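Local atomic coordinates of NOL1/NOP2/sun family protein (Enterococcus faecium, PDB entry 3M4X), a protein that probably methylates cytosines of ribosomal RNA, through a Rossmann-like methyltransferase domain joined to a PUA-like RNA-binding domain. Residues 81-86 / 406-411; 384-389 / 448-453; 241-246 / 282-287. All coordinates share one frame; numbering follows the deposited sequence.

Interaction 1 (81-86 / 406-411); sequences LHQAGY and KEWQSY
A single indole N-H bridges two helices: Trp408 and Gln83 meet through one nearly straight hydrogen bond although their CA atoms, the nearest pair, stand 10.5 Å apart. Trp408 NE1 gives its hydrogen to Gln83 OE1 at 2.9 Å, with 170° at the hydrogen. The acceptor sits at the edge of the indole, close to the ring plane, whereas seen from the amide the donor arrives from above the carbonyl plane rather than along a lone pair. The amide and ring planes are 39° apart. Trp408 reaches across because its CG stands anti to the backbone N (chi1 177°), which directs the indole toward Gln83. Gln83 bends at its second torsion, and the two side chains overlap while running in opposing directions; Gln83 CB lies 4.2 Å from Trp408 CZ2. Just beyond Gln83 the helix ends in a Schellman motif: Gly85, with positive phi, is the C-prime residue, Tyr86 N bonds back to Leu81 O at 2.7 Å, and Gly85 N bonds to His82 O. The contact therefore joins a helix end in the N-terminal RsmF-type region to a helix of the PUA-like region, two parts far apart in sequence. Both touching residues are buried, and the amide is used at both ends, since Gln83 NE2 bonds to Val435 O and probably to the hydroxyl of Tyr386. An N-H donor at OE1 (Trp408 NE1) and a carbonyl acceptor at NE2 (Val435 O) settle which end of the amide is oxygen. Trp408 also lies against Leu430 of strand 426-430.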
loop_
_atom_site.group_PDB
_atom_site.type_symbol
_atom_site.label_atom_id
_atom_site.label_comp_id
_atom_site.label_asym_id
_atom_site.label_seq_id
_atom_site.Cartn_x
_atom_site.Cartn_y
_atom_site.Cartn_z
ATOM N N LEU A 81 0.037 -16.986 -6.946
ATOM C CA LEU A 81 0.646 -16.250 -5.832
ATOM C C LEU A 81 0.294 -14.764 -5.933
ATOM O O LEU A 81 0.075 -14.090 -4.929
ATOM C CB LEU A 81 2.166 -16.431 -5.781
ATOM C CG LEU A 81 2.728 -17.818 -5.463
ATOM C CD1 LEU A 81 4.257 -17.845 -5.647
ATOM C CD2 LEU A 81 2.354 -18.294 -4.073
ATOM N N HIS A 82 0.249 -14.254 -7.154
ATOM C CA HIS A 82 -0.127 -12.872 -7.346
ATOM C C HIS A 82 -1.620 -12.645 -7.184
ATOM O O HIS A 82 -2.019 -11.697 -6.517
ATOM C CB HIS A 82 0.311 -12.333 -8.710
ATOM C CG HIS A 82 -0.210 -10.956 -8.987
ATOM N ND1 HIS A 82 -1.448 -10.728 -9.551
ATOM C CD2 HIS A 82 0.312 -9.736 -8.720
ATOM C CE1 HIS A 82 -1.657 -9.427 -9.640
ATOM N NE2 HIS A 82 -0.601 -8.802 -9.143
ATOM N N GLN A 83 -2.433 -13.489 -7.819
ATOM C CA GLN A 83 -3.894 -13.376 -7.728
ATOM C C GLN A 83 -4.384 -13.354 -6.280
ATOM O O GLN A 83 -5.257 -12.564 -5.925
ATOM C CB GLN A 83 -4.582 -14.516 -8.495
ATOM C CG GLN A 83 -6.089 -14.673 -8.220
ATOM C CD GLN A 83 -6.396 -15.663 -7.091
ATOM O OE1 GLN A 83 -5.764 -16.722 -6.994
ATOM N NE2 GLN A 83 -7.375 -15.321 -6.232
ATOM N N ALA A 84 -3.804 -14.210 -5.448
ATOM C CA ALA A 84 -4.252 -14.368 -4.066
ATOM C C ALA A 84 -3.579 -13.418 -3.098
ATOM O O ALA A 84 -3.760 -13.554 -1.892
ATOM C CB ALA A 84 -4.040 -15.798 -3.597
ATOM N N GLY A 85 -2.771 -12.497 -3.625
ATOM C CA GLY A 85 -2.129 -11.481 -2.805
ATOM C C GLY A 85 -0.895 -11.907 -2.029
ATOM O O GLY A 85 -0.577 -11.305 -1.008
ATOM N N TYR A 86 -0.197 -12.932 -2.511
ATOM C CA TYR A 86 0.989 -13.428 -1.818
ATOM C C TYR A 86 2.233 -12.690 -2.286
ATOM O O TYR A 86 3.320 -12.876 -1.752
ATOM C CB TYR A 86 1.143 -14.952 -2.007
ATOM C CG TYR A 86 0.327 -15.751 -1.001
ATOM C CD1 TYR A 86 -1.049 -15.620 -0.937
ATOM C CD2 TYR A 86 0.949 -16.608 -0.099
ATOM C CE1 TYR A 86 -1.806 -16.347 0.014
ATOM C CE2 TYR A 86 0.222 -17.335 0.833
ATOM C CZ TYR A 86 -1.154 -17.201 0.885
ATOM O OH TYR A 86 -1.857 -17.921 1.813
ATOM N N LYS A 406 -4.924 -26.935 -11.824
ATOM C CA LYS A 406 -5.839 -27.008 -12.960
ATOM C C LYS A 406 -7.211 -26.466 -12.608
ATOM O O LYS A 406 -7.808 -25.703 -13.377
ATOM C CB LYS A 406 -5.970 -28.440 -13.464
ATOM C CG LYS A 406 -5.122 -28.734 -14.674
ATOM C CD LYS A 406 -5.537 -30.046 -15.320
ATOM C CE LYS A 406 -4.590 -30.400 -16.450
ATOM N NZ LYS A 406 -3.186 -30.272 -15.975
ATOM N N GLU A 407 -7.715 -26.870 -11.445
ATOM C CA GLU A 407 -8.961 -26.317 -10.939
ATOM C C GLU A 407 -8.825 -24.816 -10.662
ATOM O O GLU A 407 -9.744 -24.033 -10.935
ATOM C CB GLU A 407 -9.442 -27.093 -9.706
ATOM C CG GLU A 407 -10.147 -28.387 -10.074
ATOM C CD GLU A 407 -10.260 -29.362 -8.920
ATOM O OE1 GLU A 407 -9.705 -29.082 -7.838
ATOM O OE2 GLU A 407 -10.905 -30.419 -9.103
ATOM N N TRP A 408 -7.671 -24.407 -10.150
ATOM C CA TRP A 408 -7.400 -22.974 -10.025
ATOM C C TRP A 408 -7.535 -22.271 -11.386
ATOM O O TRP A 408 -8.207 -21.237 -11.500
ATOM C CB TRP A 408 -6.029 -22.700 -9.384
ATOM C CG TRP A 408 -5.715 -21.220 -9.329
ATOM C CD1 TRP A 408 -6.089 -20.334 -8.357
ATOM C CD2 TRP A 408 -5.004 -20.457 -10.315
ATOM N NE1 TRP A 408 -5.643 -19.066 -8.675
ATOM C CE2 TRP A 408 -4.971 -19.118 -9.866
ATOM C CE3 TRP A 408 -4.377 -20.779 -11.523
ATOM C CZ2 TRP A 408 -4.343 -18.102 -10.587
ATOM C CZ3 TRP A 408 -3.755 -19.762 -12.242
ATOM C CH2 TRP A 408 -3.744 -18.442 -11.766
ATOM N N GLN A 409 -6.908 -22.839 -12.417
ATOM C CA GLN A 409 -7.043 -22.309 -13.776
ATOM C C GLN A 409 -8.509 -22.124 -14.178
ATOM O O GLN A 409 -8.907 -21.042 -14.612
ATOM C CB GLN A 409 -6.357 -23.231 -14.790
ATOM C CG GLN A 409 -5.095 -22.667 -15.409
ATOM C CD GLN A 409 -3.837 -23.357 -14.904
ATOM O OE1 GLN A 409 -3.904 -24.417 -14.282
ATOM N NE2 GLN A 409 -2.681 -22.757 -15.177
ATOM N N SER A 410 -9.303 -23.186 -14.033
ATOM C CA SER A 410 -10.725 -23.155 -14.384
ATOM C C SER A 410 -11.469 -22.118 -13.567
ATOM O O SER A 410 -12.312 -21.385 -14.085
ATOM C CB SER A 410 -11.362 -24.524 -14.148
ATOM O OG SER A 410 -10.578 -25.550 -14.722
ATOM N N TYR A 411 -11.144 -22.063 -12.281
ATOM C CA TYR A 411 -11.779 -21.121 -11.368
ATOM C C TYR A 411 -11.531 -19.663 -11.769
ATOM O O TYR A 411 -12.476 -18.881 -11.896
ATOM C CB TYR A 411 -11.335 -21.386 -9.924
ATOM C CG TYR A 411 -11.945 -20.437 -8.912
ATOM C CD1 TYR A 411 -13.288 -20.526 -8.568
ATOM C CD2 TYR A 411 -11.173 -19.445 -8.302
ATOM C CE1 TYR A 411 -13.845 -19.652 -7.647
ATOM C CE2 TYR A 411 -11.717 -18.578 -7.385
ATOM C CZ TYR A 411 -13.050 -18.681 -7.056
ATOM O OH TYR A 411 -13.593 -17.804 -6.134
#

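Interaction 2 (384-389 / 448-453)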
loop_
_atom_site.group_PDB
_atom_site.type_symbol
_atom_site.label_atom_id
_atom_site.label_comp_id
_atom_site.label_asym_id
_atom_site.label_seq_id
_atom_site.Cartn_x
_atom_site.Cartn_y
_atom_site.Cartn_z
ATOM N N PRO A 384 -21.051 -14.399 0.466
ATOM C CA PRO A 384 -19.757 -14.002 1.020
ATOM C C PRO A 384 -18.901 -13.403 -0.100
ATOM O O PRO A 384 -19.100 -13.730 -1.276
ATOM C CB PRO A 384 -19.141 -15.331 1.486
ATOM C CG PRO A 384 -20.193 -16.379 1.261
ATOM C CD PRO A 384 -21.152 -15.854 0.269
ATOM N N SER A 385 -17.945 -12.554 0.261
ATOM C CA SER A 385 -17.179 -11.818 -0.740
ATOM C C SER A 385 -15.788 -12.386 -1.000
ATOM O O SER A 385 -15.230 -13.142 -0.198
ATOM C CB SER A 385 -17.009 -10.376 -0.293
ATOM O OG SER A 385 -16.198 -10.358 0.867
ATOM N N TYR A 386 -15.235 -11.971 -2.136
ATOM C CA TYR A 386 -13.855 -12.223 -2.502
ATOM C C TYR A 386 -12.938 -11.656 -1.427
ATOM O O TYR A 386 -11.974 -12.303 -1.016
ATOM C CB TYR A 386 -13.595 -11.549 -3.841
ATOM C CG TYR A 386 -12.259 -11.852 -4.495
ATOM C CD1 TYR A 386 -11.895 -13.152 -4.808
ATOM C CD2 TYR A 386 -11.396 -10.830 -4.856
ATOM C CE1 TYR A 386 -10.695 -13.430 -5.428
ATOM C CE2 TYR A 386 -10.193 -11.100 -5.484
ATOM C CZ TYR A 386 -9.848 -12.403 -5.767
ATOM O OH TYR A 386 -8.651 -12.687 -6.389
ATOM N N ALA A 387 -13.251 -10.458 -0.947
ATOM C CA ALA A 387 -12.425 -9.808 0.066
ATOM C C ALA A 387 -12.287 -10.686 1.305
ATOM O O ALA A 387 -11.188 -10.848 1.849
ATOM C CB ALA A 387 -12.990 -8.428 0.434
ATOM N N LEU A 388 -13.409 -11.240 1.760
ATOM C CA LEU A 388 -13.430 -12.052 2.967
ATOM C C LEU A 388 -12.579 -13.309 2.770
ATOM O O LEU A 388 -11.744 -13.655 3.617
ATOM C CB LEU A 388 -14.879 -12.414 3.339
ATOM C CG LEU A 388 -15.074 -13.384 4.507
ATOM C CD1 LEU A 388 -14.319 -12.931 5.729
ATOM C CD2 LEU A 388 -16.545 -13.551 4.828
ATOM N N ALA A 389 -12.781 -13.983 1.643
ATOM C CA ALA A 389 -11.936 -15.115 1.278
ATOM C C ALA A 389 -10.448 -14.782 1.412
ATOM O O ALA A 389 -9.698 -15.516 2.053
ATOM C CB ALA A 389 -12.250 -15.592 -0.148
ATOM N N PHE A 448 -17.527 -18.175 -7.925
ATOM C CA PHE A 448 -17.630 -16.829 -7.386
ATOM C C PHE A 448 -16.331 -16.036 -7.433
ATOM O O PHE A 448 -16.095 -15.135 -6.618
ATOM C CB PHE A 448 -18.271 -16.851 -6.002
ATOM C CG PHE A 448 -19.734 -17.136 -6.065
ATOM C CD1 PHE A 448 -20.195 -18.436 -6.110
ATOM C CD2 PHE A 448 -20.644 -16.104 -6.169
ATOM C CE1 PHE A 448 -21.535 -18.701 -6.215
ATOM C CE2 PHE A 448 -21.996 -16.367 -6.273
ATOM C CZ PHE A 448 -22.439 -17.668 -6.295
ATOM N N PHE A 449 -15.494 -16.368 -8.411
ATOM C CA PHE A 449 -14.379 -15.497 -8.738
ATOM C C PHE A 449 -14.959 -14.270 -9.427
ATOM O O PHE A 449 -15.687 -14.400 -10.417
ATOM C CB PHE A 449 -13.362 -16.196 -9.636
ATOM C CG PHE A 449 -12.070 -15.431 -9.782
ATOM C CD1 PHE A 449 -11.273 -15.180 -8.676
ATOM C CD2 PHE A 449 -11.661 -14.952 -11.016
ATOM C CE1 PHE A 449 -10.094 -14.478 -8.798
ATOM C CE2 PHE A 449 -10.479 -14.246 -11.145
ATOM C CZ PHE A 449 -9.692 -14.014 -10.039
ATOM N N PRO A 450 -14.671 -13.074 -8.890
ATOM C CA PRO A 450 -15.256 -11.840 -9.430
ATOM C C PRO A 450 -15.134 -11.765 -10.950
ATOM O O PRO A 450 -14.050 -12.001 -11.494
ATOM C CB PRO A 450 -14.444 -10.740 -8.735
ATOM C CG PRO A 450 -14.104 -11.356 -7.406
ATOM C CD PRO A 450 -13.851 -12.816 -7.693
ATOM N N LYS A 451 -16.249 -11.461 -11.615
ATOM C CA LYS A 451 -16.323 -11.468 -13.075
ATOM C C LYS A 451 -15.275 -10.549 -13.692
ATOM O O LYS A 451 -14.720 -10.848 -14.747
ATOM C CB LYS A 451 -17.721 -11.051 -13.541
ATOM C CG LYS A 451 -18.846 -11.903 -12.971
ATOM C CD LYS A 451 -20.223 -11.388 -13.377
ATOM C CE LYS A 451 -21.324 -12.261 -12.788
ATOM N NZ LYS A 451 -22.694 -11.780 -13.131
ATOM N N GLY A 452 -15.000 -9.436 -13.021
ATOM C CA GLY A 452 -14.058 -8.452 -13.527
ATOM C C GLY A 452 -12.608 -8.899 -13.481
ATOM O O GLY A 452 -11.726 -8.186 -13.957
ATOM N N LEU A 453 -12.355 -10.082 -12.924
ATOM C CA LEU A 453 -10.982 -10.562 -12.776
ATOM C C LEU A 453 -10.648 -11.800 -13.609
ATOM O O LEU A 453 -9.488 -12.204 -13.671
ATOM C CB LEU A 453 -10.678 -10.846 -11.301
ATOM C CG LEU A 453 -10.715 -9.659 -10.340
ATOM C CD1 LEU A 453 -10.555 -10.111 -8.889
ATOM C CD2 LEU A 453 -9.643 -8.628 -10.713
#
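Tyr386 is the bump of this contact, and Phe449, Pro450 and Leu453 shape the hollow that receives it. Pro450 crosses the tyrosine at about a right angle and lies over one face of the ring: its CG comes to 3.5 Å from Tyr386 CG, near the root of the side chain. Pro450 CD makes a CH-pi contact with the Tyr386 ring, 3.9 Å from its centroid and 25° off the normal. Further out, Leu453 CD1 approaches Tyr386 CE2 at 3.6 Å. Phe449 runs alongside, pointing the same way as the tyrosine, with the two ring planes at 82°. The Phe449 rim fits against the far end of the tyrosine, where Phe449 CE1 lies 3.6 Å from Tyr386 CE1. Phe449 CE1 comes to 3.3 Å from Tyr386 OH, which sits near the plane of the phenylalanine ring. Tyr386 gains this reach with CG anti to its nitrogen (chi1 -172°), at the first turn of helix 386-390. That helix is capped by Ser385, whose OG accepts from Leu388 N at 3.1 Å. Helix 386-390 follows the four-stranded antiparallel sheet of the first C-terminal domain, while the hollow belongs to the loop after strand 444-447 in the PUA-like region, so the fit joins two successive modules. Glu151 of helix 140-153 also touches Tyr386. No hydrogen bond crosses between the two segments; the grip is apolar and CH-pi, and the hydroxyl at the tip of the tyrosine has its probable partner in Gln83, which implies that shape rather than polarity matches these surfaces while the phenol end is held separately.

Interaction 3 (241-246 / 282-287); sequences ENEEII and TIRIWP
Glu243 OE2 is held by two N-H groups, that of Arg284 NE and, from beyond the two segments, the backbone N of Arg270. Arg284 NE lies 2.7 Å from Glu243 OE2, with 168° at the hydrogen. Beside it Arg284 NH2 reaches Glu243 OE1 at 2.8 Å, completing a side-on, two-pronged salt bridge in which each oxygen offers its syn lone pair. Carboxylate and guanidinium are nearly coplanar, 16° apart, a geometry that fixes the rotation of both. The arginine arrives extended from CG to NE, whereas the glutamate folds at its second torsion (chi2 87°), which brings its carboxylate to the edge of the guanidinium, near its plane. Asn242 comes in across a face of the guanidinium, its OD1 3.5 Å from Arg284 NH2, but the angle is too poor for a hydrogen bond. Arg284 NH2 has a second acceptor in Phe237 O, and Trp273 packs against both charged side chains. All three touching residues are buried, so the ion pair and its extra bonds probably compensate much of the cost of enclosing charge; the carboxylate in the first turn of helix 243-252 may also be favoured by the helix dipole. The bridge links that helix, which follows strand 228-234, to strand 283-285, antiparallel beside strand 295-302, whose own antiparallel insertion between strands 228-234 and 255-258 is the hallmark of the Rossmann-like methyltransferase fold.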
loop_
_atom_site.group_PDB
_atom_site.type_symbol
_atom_site.label_atom_id
_atom_site.label_comp_id
_atom_site.label_asym_id
_atom_site.label_seq_id
_atom_site.Cartn_x
_atom_site.Cartn_y
_atom_site.Cartn_z
ATOM N N GLU A 241 13.324 19.609 -3.694
ATOM C CA GLU A 241 12.212 18.759 -3.264
ATOM C C GLU A 241 12.525 17.865 -2.068
ATOM O O GLU A 241 11.637 17.221 -1.523
ATOM C CB GLU A 241 11.724 17.903 -4.427
ATOM C CG GLU A 241 11.213 18.728 -5.575
ATOM C CD GLU A 241 11.080 17.928 -6.827
ATOM O OE1 GLU A 241 11.989 18.013 -7.686
ATOM O OE2 GLU A 241 10.071 17.203 -6.948
ATOM N N ASN A 242 13.789 17.839 -1.668
ATOM C CA ASN A 242 14.242 16.975 -0.596
ATOM C C ASN A 242 14.738 17.770 0.614
ATOM O O ASN A 242 13.950 18.116 1.496
ATOM C CB ASN A 242 15.334 16.033 -1.112
ATOM C CG ASN A 242 14.857 15.148 -2.271
ATOM O OD1 ASN A 242 15.666 14.585 -3.013
ATOM N ND2 ASN A 242 13.544 15.029 -2.429
ATOM N N GLU A 243 16.036 18.050 0.671
ATOM C CA GLU A 243 16.592 18.775 1.821
ATOM C C GLU A 243 15.936 20.139 2.054
ATOM O O GLU A 243 15.854 20.599 3.191
ATOM C CB GLU A 243 18.110 18.982 1.697
ATOM C CG GLU A 243 18.959 17.731 1.820
ATOM C CD GLU A 243 19.134 16.998 0.492
ATOM O OE1 GLU A 243 18.487 17.400 -0.497
ATOM O OE2 GLU A 243 19.914 16.014 0.439
ATOM N N GLU A 244 15.501 20.806 0.988
ATOM C CA GLU A 244 14.928 22.138 1.158
ATOM C C GLU A 244 13.514 22.039 1.727
ATOM O O GLU A 244 13.122 22.871 2.535
ATOM C CB GLU A 244 14.973 22.965 -0.133
ATOM C CG GLU A 244 16.390 23.401 -0.519
ATOM C CD GLU A 244 16.432 24.309 -1.755
ATOM O OE1 GLU A 244 15.423 24.982 -2.040
ATOM O OE2 GLU A 244 17.480 24.350 -2.439
ATOM N N ILE A 245 12.774 21.006 1.320
ATOM C CA ILE A 245 11.474 20.694 1.913
ATOM C C ILE A 245 11.572 20.360 3.412
ATOM O O ILE A 245 10.787 20.862 4.218
ATOM C CB ILE A 245 10.779 19.535 1.170
ATOM C CG1 ILE A 245 10.172 20.038 -0.139
ATOM C CG2 ILE A 245 9.677 18.926 2.037
ATOM C CD1 ILE A 245 9.210 21.210 0.038
ATOM N N ILE A 246 12.540 19.522 3.785
ATOM C CA ILE A 246 12.772 19.216 5.196
ATOM C C ILE A 246 13.189 20.443 6.032
ATOM O O ILE A 246 12.788 20.579 7.187
ATOM C CB ILE A 246 13.804 18.091 5.379
ATOM C CG1 ILE A 246 13.455 16.895 4.489
ATOM C CG2 ILE A 246 13.852 17.659 6.838
ATOM C CD1 ILE A 246 12.080 16.341 4.763
ATOM N N THR A 282 18.475 12.120 7.216
ATOM C CA THR A 282 17.621 11.753 6.098
ATOM C C THR A 282 18.399 10.840 5.136
ATOM O O THR A 282 19.630 10.781 5.175
ATOM C CB THR A 282 17.042 12.995 5.390
ATOM O OG1 THR A 282 18.073 13.675 4.663
ATOM C CG2 THR A 282 16.424 13.963 6.429
ATOM N N ILE A 283 17.672 10.118 4.291
ATOM C CA ILE A 283 18.251 9.032 3.502
ATOM C C ILE A 283 18.176 9.318 2.022
ATOM O O ILE A 283 17.120 9.669 1.504
ATOM C CB ILE A 283 17.477 7.724 3.706
ATOM C CG1 ILE A 283 17.693 7.159 5.109
ATOM C CG2 ILE A 283 17.852 6.703 2.635
ATOM C CD1 ILE A 283 16.846 5.908 5.363
ATOM N N ARG A 284 19.301 9.148 1.344
ATOM C CA ARG A 284 19.321 9.225 -0.105
ATOM C C ARG A 284 19.691 7.885 -0.707
ATOM O O ARG A 284 20.531 7.159 -0.184
ATOM C CB ARG A 284 20.280 10.316 -0.600
ATOM C CG ARG A 284 19.627 11.690 -0.709
ATOM C CD ARG A 284 20.640 12.755 -1.118
ATOM N NE ARG A 284 20.018 14.055 -1.350
ATOM C CZ ARG A 284 19.476 14.442 -2.506
ATOM N NH1 ARG A 284 19.472 13.632 -3.561
ATOM N NH2 ARG A 284 18.933 15.647 -2.605
ATOM N N ILE A 285 19.051 7.562 -1.816
ATOM C CA ILE A 285 19.429 6.389 -2.576
ATOM C C ILE A 285 19.861 6.849 -3.966
ATOM O O ILE A 285 19.068 7.418 -4.717
ATOM C CB ILE A 285 18.276 5.357 -2.623
ATOM C CG1 ILE A 285 18.021 4.814 -1.216
ATOM C CG2 ILE A 285 18.616 4.212 -3.569
ATOM C CD1 ILE A 285 16.851 3.903 -1.114
ATOM N N TRP A 286 21.138 6.644 -4.271
ATOM C CA TRP A 286 21.712 7.038 -5.555
ATOM C C TRP A 286 21.940 5.781 -6.397
ATOM O O TRP A 286 22.468 4.787 -5.895
ATOM C CB TRP A 286 23.051 7.747 -5.355
ATOM C CG TRP A 286 23.026 9.107 -4.657
ATOM C CD1 TRP A 286 23.372 9.372 -3.359
ATOM C CD2 TRP A 286 22.704 10.378 -5.250
ATOM N NE1 TRP A 286 23.258 10.720 -3.101
ATOM C CE2 TRP A 286 22.856 11.360 -4.245
ATOM C CE3 TRP A 286 22.299 10.780 -6.527
ATOM C CZ2 TRP A 286 22.608 12.716 -4.479
ATOM C CZ3 TRP A 286 22.051 12.126 -6.756
ATOM C CH2 TRP A 286 22.209 13.080 -5.737
ATOM N N PRO A 287 21.549 5.819 -7.678
ATOM C CA PRO A 287 21.620 4.638 -8.555
ATOM C C PRO A 287 23.062 4.182 -8.816
ATOM O O PRO A 287 23.315 3.008 -9.060
ATOM C CB PRO A 287 20.985 5.123 -9.867
ATOM C CG PRO A 287 20.366 6.460 -9.566
ATOM C CD PRO A 287 21.075 7.020 -8.385
#

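How the interactions relate
Interactions 1 and 2 work as neighbours, their centres 12 Å apart. Gln83 NE2 and Tyr386 OH, 2.9 Å apart, are probably hydrogen-bonded, and Gln83 NE2 also packs on Phe449 CE1, so one glutamine of interaction 1 touches two residues of interaction 2. Tyr411 OH of interaction 1 further packs against Phe449 N. Along the chain the two contacts interleave, and together they bring the N-terminal, first C-terminal and PUA-like regions to a common junction. Interaction 3 lies on the other side of the chain's centre, within the methyltransferase domain; its centre is about 40 Å from that of interaction 1 and about 41 Å from that of interaction 2. It concerns the interior of one domain, the other two the joints between domains.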